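PDB 3KXW: saframycin Mx1 synthetase B from Legionella pneumophila subsp. pneumophila, which belongs to the ANL superfamily of AMP-binding proteins and is also called a fatty acid AMP ligase. Local coordinates for residues S24-S29 and T42-D47; P74-I79 and A237-P242; H255-K260 and L286-W291. All blocks are in the same frame, centred on the assembly; numbering follows the deposited sequence.

Interaction 1 (S24-S29 and T42-D47); sequences SPNKKS and TYEQLD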
# COMPACT_ATOMS: atom_id res chain seq x y z
N SER A 24 -0.68 30.74 4.54
CA SER A 24 0.33 30.28 5.50
C SER A 24 1.59 29.79 4.79
O SER A 24 1.92 28.61 4.83
CB SER A 24 -0.24 29.18 6.40
OG SER A 24 -0.57 28.03 5.64
N PRO A 25 2.31 30.72 4.14
CA PRO A 25 3.47 30.39 3.32
C PRO A 25 4.51 29.63 4.11
O PRO A 25 5.12 28.72 3.55
CB PRO A 25 4.06 31.76 2.94
CG PRO A 25 3.21 32.80 3.64
CD PRO A 25 1.99 32.16 4.16
N ASN A 26 4.73 29.99 5.37
CA ASN A 26 5.80 29.35 6.15
C ASN A 26 5.39 28.14 6.98
O ASN A 26 6.22 27.59 7.71
CB ASN A 26 6.52 30.36 7.06
CG ASN A 26 7.29 31.41 6.26
OD1 ASN A 26 7.72 31.18 5.12
ND2 ASN A 26 7.48 32.59 6.87
N LYS A 27 4.14 27.72 6.87
CA LYS A 27 3.67 26.52 7.55
C LYS A 27 4.39 25.30 6.97
O LYS A 27 4.40 25.08 5.76
CB LYS A 27 2.15 26.36 7.43
CG LYS A 27 1.55 25.20 8.25
CD LYS A 27 0.04 25.02 8.02
CE LYS A 27 -0.77 26.05 8.77
NZ LYS A 27 -2.26 25.97 8.52
N LYS A 28 4.99 24.51 7.85
CA LYS A 28 5.65 23.27 7.43
C LYS A 28 4.63 22.32 6.83
O LYS A 28 3.58 22.09 7.40
CB LYS A 28 6.27 22.55 8.64
CG LYS A 28 7.27 23.36 9.43
CD LYS A 28 7.82 22.55 10.62
CE LYS A 28 8.86 23.34 11.40
NZ LYS A 28 9.86 23.91 10.44
N SER A 29 4.96 21.73 5.69
CA SER A 29 4.07 20.74 5.11
C SER A 29 4.66 19.33 5.17
O SER A 29 4.14 18.45 5.86
CB SER A 29 3.76 21.13 3.65
OG SER A 29 3.00 20.13 3.02
N THR A 42 7.87 23.97 3.14
CA THR A 42 6.71 24.72 3.58
C THR A 42 5.71 24.74 2.44
O THR A 42 6.02 24.30 1.34
CB THR A 42 7.11 26.15 3.91
OG1 THR A 42 7.62 26.77 2.73
CG2 THR A 42 8.19 26.17 4.99
N TYR A 43 4.50 25.24 2.69
CA TYR A 43 3.54 25.42 1.60
C TYR A 43 4.06 26.36 0.51
O TYR A 43 3.93 26.09 -0.68
CB TYR A 43 2.18 25.88 2.14
CG TYR A 43 1.33 24.72 2.60
CD1 TYR A 43 1.29 24.34 3.93
CD2 TYR A 43 0.57 24.01 1.70
CE1 TYR A 43 0.52 23.27 4.34
CE2 TYR A 43 -0.21 22.94 2.11
CZ TYR A 43 -0.23 22.57 3.43
OH TYR A 43 -0.99 21.49 3.84
N GLU A 44 4.67 27.48 0.91
CA GLU A 44 5.23 28.39 -0.09
C GLU A 44 6.18 27.64 -1.01
O GLU A 44 6.14 27.80 -2.22
CB GLU A 44 5.94 29.56 0.58
CG GLU A 44 6.73 30.46 -0.35
CD GLU A 44 7.35 31.61 0.40
OE1 GLU A 44 8.52 31.48 0.82
OE2 GLU A 44 6.67 32.63 0.62
N GLN A 45 7.04 26.82 -0.42
CA GLN A 45 8.04 26.08 -1.22
C GLN A 45 7.41 25.03 -2.13
O GLN A 45 7.75 24.91 -3.32
CB GLN A 45 9.07 25.42 -0.30
CG GLN A 45 10.01 26.40 0.41
CD GLN A 45 10.96 25.68 1.37
OE1 GLN A 45 10.53 24.94 2.25
NE2 GLN A 45 12.27 25.88 1.17
N LEU A 46 6.50 24.24 -1.57
CA LEU A 46 5.80 23.23 -2.34
C LEU A 46 5.11 23.85 -3.57
O LEU A 46 5.24 23.38 -4.70
CB LEU A 46 4.80 22.52 -1.44
CG LEU A 46 3.93 21.43 -2.04
CD1 LEU A 46 4.78 20.32 -2.64
CD2 LEU A 46 2.92 20.88 -1.01
N ASP A 47 4.36 24.92 -3.34
CA ASP A 47 3.71 25.66 -4.43
C ASP A 47 4.73 26.19 -5.47
O ASP A 47 4.52 26.06 -6.69
CB ASP A 47 2.91 26.81 -3.80
CG ASP A 47 2.18 27.67 -4.82
OD1 ASP A 47 1.39 27.13 -5.61
OD2 ASP A 47 2.39 28.89 -4.78
O HOH W 1 8.75 29.26 3.24
O HOH W 2 7.28 33.33 3.55
O HOH W 3 0.97 19.72 4.70
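A capping box begins the helix at T42-D47, and the turn of S24-S29 closes over that helix start. T42 OG1 accepts from Q45 N, and Q45 OE1 answers by taking T42 N on a lone pair at 3.0 Å; the two bonds are reciprocal, the definition of a capping box. The next two amides bind across the contact, E44 N to P25 O at 3.0 Å and Y43 N to K27 O at 3.1 Å. Two amides of the helix start are thus satisfied by carbonyls of the type I turn S24-K27. K28 and T42 form an antiparallel non-hydrogen-bonded pair, CA to CA 4.2 Å, joining strand 28-34 to the end of strand 37-42. E44, its CG anti to the backbone N (chi1 172°), runs extended past the P25 ring, bringing OE2 to 3.6 Å from P25 CB. Two waters join E44 to N26 OD1, one of them also accepting from T42 OG1. Further along the strand, S29 CB sits over one face of the Y43 ring, 4.1 Å from its centroid and 18° off the normal. The Y43 OH is bonded to I231 O of helix 220-233, R20 of helix 13-23 touches its side chain, and S29 pairs through its backbone with M41 and A237 in the sheet.

Interaction 2 (P74-I79 and A237-P242); sequences PGLPLI and AIMMSP
P74 fits against S241 and P242 at one end of an apolar seam, and M239 against I79 at the other. The P74 ring turns its CG into the angle between S241 and P242: CG lies 3.7 Å from P242 CD and 4.0 Å from S241 CB, and the two proline rings are set at a slant to each other. P74 CB, at 4.1 Å from the same S241 CB, widens the patch. At the other end the selenomethionine M239 reaches out from its strand to meet I79 tip to tip, with M239 CE 3.7 Å from I79 CD1 and SE 3.9 Å from that same methyl. The bend at its last torsion (chi3 -73°) swings CE off the line of the chain; I79 CD1 and L76 CD2 both lie on one side of CE, L76 CD2 more loosely at 4.3 Å. All of these meetings are between carbon or selenium atoms, and the 177 Å² buried in total fits a few points of touch instead of a broad interface. S241 is meanwhile the N-cap of helix 242-247, its OG bonded to S244 N. The start of helix 76-87 packs by L76 and I79 against side chains of neighbouring strands 28-34 and 236-239, next to I227 of helix 220-233.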
# COMPACT_ATOMS: atom_id res chain seq x y z
N PRO A 74 11.02 7.10 -2.80
CA PRO A 74 10.34 7.97 -1.85
C PRO A 74 11.18 9.20 -1.51
O PRO A 74 12.39 9.11 -1.43
CB PRO A 74 10.19 7.08 -0.61
CG PRO A 74 10.23 5.67 -1.12
CD PRO A 74 11.22 5.73 -2.27
N GLY A 75 10.53 10.34 -1.28
CA GLY A 75 11.24 11.55 -0.97
C GLY A 75 10.47 12.79 -1.35
O GLY A 75 9.34 12.73 -1.86
N LEU A 76 11.07 13.95 -1.10
CA LEU A 76 10.38 15.19 -1.44
C LEU A 76 10.33 15.41 -2.96
O LEU A 76 9.35 15.99 -3.45
CB LEU A 76 11.00 16.40 -0.73
CG LEU A 76 10.91 16.34 0.81
CD1 LEU A 76 11.46 17.63 1.41
CD2 LEU A 76 9.48 16.10 1.26
N PRO A 77 11.36 14.97 -3.71
CA PRO A 77 11.26 15.20 -5.17
C PRO A 77 10.03 14.52 -5.81
O PRO A 77 9.38 15.12 -6.67
CB PRO A 77 12.56 14.62 -5.72
CG PRO A 77 13.55 14.79 -4.59
CD PRO A 77 12.74 14.60 -3.31
N LEU A 78 9.70 13.31 -5.38
CA LEU A 78 8.49 12.66 -5.90
C LEU A 78 7.25 13.54 -5.66
O LEU A 78 6.41 13.69 -6.53
CB LEU A 78 8.31 11.27 -5.30
CG LEU A 78 6.96 10.56 -5.54
CD1 LEU A 78 6.67 10.43 -7.04
CD2 LEU A 78 7.02 9.19 -4.90
N ILE A 79 7.15 14.11 -4.47
CA ILE A 79 5.97 14.91 -4.10
C ILE A 79 5.91 16.21 -4.89
O ILE A 79 4.84 16.62 -5.37
CB ILE A 79 5.97 15.20 -2.58
CG1 ILE A 79 5.84 13.89 -1.79
CG2 ILE A 79 4.83 16.17 -2.23
CD1 ILE A 79 6.18 14.04 -0.26
N ALA A 237 3.15 16.19 7.33
CA ALA A 237 3.43 14.81 6.96
C ALA A 237 4.92 14.58 7.24
O ALA A 237 5.77 15.30 6.70
CB ALA A 237 3.11 14.57 5.47
N ILE A 238 5.24 13.61 8.09
CA ILE A 238 6.64 13.31 8.38
C ILE A 238 6.93 11.92 7.88
O ILE A 238 6.20 10.99 8.22
CB ILE A 238 6.94 13.33 9.92
CG1 ILE A 238 6.38 14.59 10.57
CG2 ILE A 238 8.46 13.13 10.17
CD1 ILE A 238 7.07 15.81 10.23
N MSE A 239 7.97 11.75 7.06
CA MSE A 239 8.11 10.51 6.31
C MSE A 239 9.52 9.92 6.25
O MSE A 239 10.51 10.63 6.38
CB MSE A 239 7.62 10.72 4.87
CG MSE A 239 6.14 11.06 4.77
SE MSE A 239 5.82 11.92 3.02
CE MSE A 239 6.67 13.66 3.42
N MSE A 240 9.59 8.62 6.04
CA MSE A 240 10.82 7.98 5.63
C MSE A 240 10.47 6.90 4.62
O MSE A 240 9.28 6.63 4.35
CB MSE A 240 11.53 7.36 6.84
CG MSE A 240 10.80 6.17 7.44
SE MSE A 240 11.73 5.51 9.04
CE MSE A 240 10.47 4.10 9.52
N SER A 241 11.49 6.25 4.06
CA SER A 241 11.25 5.22 3.05
C SER A 241 10.91 3.86 3.65
O SER A 241 11.27 3.55 4.78
CB SER A 241 12.49 5.08 2.17
OG SER A 241 13.55 4.51 2.91
N PRO A 242 10.24 3.01 2.88
CA PRO A 242 9.97 1.66 3.39
C PRO A 242 11.27 0.92 3.65
O PRO A 242 11.33 0.12 4.59
CB PRO A 242 9.19 1.00 2.24
CG PRO A 242 8.55 2.13 1.55
CD PRO A 242 9.58 3.24 1.58

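Interaction 3 (H255-K260 and L286-W291); sequences HITKYK and LDLSSW
I256 meets W291 and L288 with its two branches. From CB the chain forks. CG2, anti to the backbone N, touches L288 CD2 at 3.8 Å, the two side chains crossing at about a right angle, and lies 4.0 Å from W291 CB. The other branch runs through CG1 to CD1, extended from it (chi2 173°), which comes down on the indole. CD1 is 3.4 Å from the centroid of the six-membered ring and only 3° off its normal, a CH-pi contact with the methyl centred over that ring.

The next residue, T257, provides the polar link. Its OG1 accepts from D287 N at 3.0 Å, with an N-H...O angle of 176°, so the bond is almost straight; OG1 is also bonded to L253 O. D287 turns its carboxylate back on its own segment: OD1 accepts from S289 N and S289 OG, both from the same face of its plane, S289 OG at 2.7 Å on the syn side but tilted out of the plane, S289 N from above it. The bond from S289 N makes an Asx turn. At the helix end S290 CB packs against K260 CB at 4.0 Å, and S290 OG bonds to A261 O, while a water accepting from K260 NZ donates to S289 OG.

W291 NE1 bonds to S264 O, and W252 and F318 meet its ring edge-to-face. Helix 250-259 ends in a Schellman motif at K260, and the loop leading into strand 293-296 is shaped by an Asx turn and a type I turn, L288-W291; I256 and T257 join the two.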
# COMPACT_ATOMS: atom_id res chain seq x y z
N HIS A 255 10.58 7.64 15.64
CA HIS A 255 10.11 8.88 15.02
C HIS A 255 8.73 9.30 15.50
O HIS A 255 8.49 10.49 15.68
CB HIS A 255 10.15 8.79 13.49
CG HIS A 255 11.54 8.78 12.95
ND1 HIS A 255 11.91 8.07 11.83
CD2 HIS A 255 12.66 9.37 13.42
CE1 HIS A 255 13.20 8.25 11.61
NE2 HIS A 255 13.68 9.03 12.56
N ILE A 256 7.84 8.34 15.72
CA ILE A 256 6.52 8.66 16.24
C ILE A 256 6.72 9.37 17.56
O ILE A 256 6.03 10.35 17.89
CB ILE A 256 5.64 7.39 16.41
CG1 ILE A 256 5.11 6.94 15.02
CG2 ILE A 256 4.51 7.65 17.40
CD1 ILE A 256 4.36 5.56 15.05
N THR A 257 7.69 8.86 18.33
CA THR A 257 8.01 9.40 19.64
C THR A 257 8.54 10.83 19.53
O THR A 257 8.03 11.75 20.19
CB THR A 257 9.06 8.52 20.35
OG1 THR A 257 8.50 7.23 20.66
CG2 THR A 257 9.53 9.21 21.65
N LYS A 258 9.58 10.99 18.71
CA LYS A 258 10.26 12.27 18.54
C LYS A 258 9.34 13.36 18.03
O LYS A 258 9.34 14.47 18.56
CB LYS A 258 11.45 12.12 17.60
CG LYS A 258 12.29 13.39 17.43
CD LYS A 258 13.52 13.12 16.56
CE LYS A 258 14.27 14.40 16.25
NZ LYS A 258 15.55 14.09 15.57
N TYR A 259 8.52 13.03 17.03
CA TYR A 259 7.72 14.03 16.33
C TYR A 259 6.30 14.14 16.88
O TYR A 259 5.48 14.89 16.34
CB TYR A 259 7.72 13.73 14.82
CG TYR A 259 9.08 13.97 14.20
CD1 TYR A 259 9.47 15.25 13.83
CD2 TYR A 259 9.99 12.94 14.03
CE1 TYR A 259 10.73 15.48 13.29
CE2 TYR A 259 11.26 13.17 13.49
CZ TYR A 259 11.62 14.45 13.13
OH TYR A 259 12.86 14.70 12.58
N LYS A 260 6.01 13.40 17.95
CA LYS A 260 4.67 13.33 18.52
C LYS A 260 3.63 13.14 17.44
O LYS A 260 2.62 13.84 17.40
CB LYS A 260 4.37 14.58 19.36
CG LYS A 260 5.02 14.51 20.71
CD LYS A 260 5.16 15.87 21.33
CE LYS A 260 5.84 15.74 22.68
NZ LYS A 260 4.85 15.19 23.64
N LEU A 286 11.13 4.86 24.06
CA LEU A 286 9.88 5.09 23.33
C LEU A 286 8.85 5.80 24.19
O LEU A 286 8.85 5.64 25.40
CB LEU A 286 9.29 3.77 22.82
CG LEU A 286 10.12 3.01 21.80
CD1 LEU A 286 9.41 1.70 21.42
CD2 LEU A 286 10.39 3.88 20.56
N ASP A 287 7.97 6.56 23.56
CA ASP A 287 6.79 7.13 24.20
C ASP A 287 5.76 7.31 23.11
O ASP A 287 5.87 8.23 22.30
CB ASP A 287 7.10 8.49 24.83
CG ASP A 287 5.84 9.18 25.38
OD1 ASP A 287 4.75 8.57 25.41
OD2 ASP A 287 5.95 10.34 25.81
N LEU A 288 4.77 6.44 23.10
CA LEU A 288 3.82 6.38 22.01
C LEU A 288 2.47 6.96 22.42
O LEU A 288 1.46 6.71 21.77
CB LEU A 288 3.66 4.92 21.54
CG LEU A 288 4.97 4.27 21.08
CD1 LEU A 288 4.80 2.75 20.84
CD2 LEU A 288 5.60 4.98 19.86
N SER A 289 2.45 7.74 23.50
CA SER A 289 1.18 8.29 23.98
C SER A 289 0.49 9.24 22.99
O SER A 289 -0.72 9.37 23.02
CB SER A 289 1.34 8.99 25.35
OG SER A 289 2.40 9.92 25.31
N SER A 290 1.27 9.92 22.14
CA SER A 290 0.70 10.84 21.15
C SER A 290 -0.08 10.11 20.06
O SER A 290 -0.94 10.71 19.39
CB SER A 290 1.80 11.69 20.48
OG SER A 290 2.67 10.92 19.63
N TRP A 291 0.24 8.83 19.88
CA TRP A 291 -0.22 8.02 18.74
C TRP A 291 -1.65 7.52 18.99
O TRP A 291 -1.85 6.45 19.55
CB TRP A 291 0.76 6.86 18.53
CG TRP A 291 0.60 6.08 17.24
CD1 TRP A 291 -0.18 6.41 16.17
CD2 TRP A 291 1.27 4.87 16.89
NE1 TRP A 291 -0.05 5.45 15.18
CE2 TRP A 291 0.84 4.50 15.60
CE3 TRP A 291 2.18 4.04 17.56
CZ2 TRP A 291 1.30 3.35 14.96
CZ3 TRP A 291 2.64 2.90 16.93
CH2 TRP A 291 2.20 2.57 15.64
O HOH W 4 3.86 12.24 23.50

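In the fold
Interactions 1 and 2 share a sheet: strands 28-34 and 236-239 are neighbours in it, and S29 O lies 2.9 Å from A237 N, a probable hydrogen bond. Their hydrophobic sides also meet, L46 CD1 being 4.2 Å from I79 CG2. Interaction 3 joins interaction 2 through M240, whose SE is 3.8 Å from H255 ND1, and through I238 CG2, 4.2 Å from Y259 CD2. Interactions 1 and 3 do not touch, their nearest atoms being about 8 Å apart, so interaction 2 bridges them. The bound 5'-O-[(S)-(dodecanoyloxy)(hydroxy)phosphoryl]adenosine is about 13, 11 and 10 Å from the side chains of Y43, M239 and W291, respectively, so these side chains do not touch the ligand.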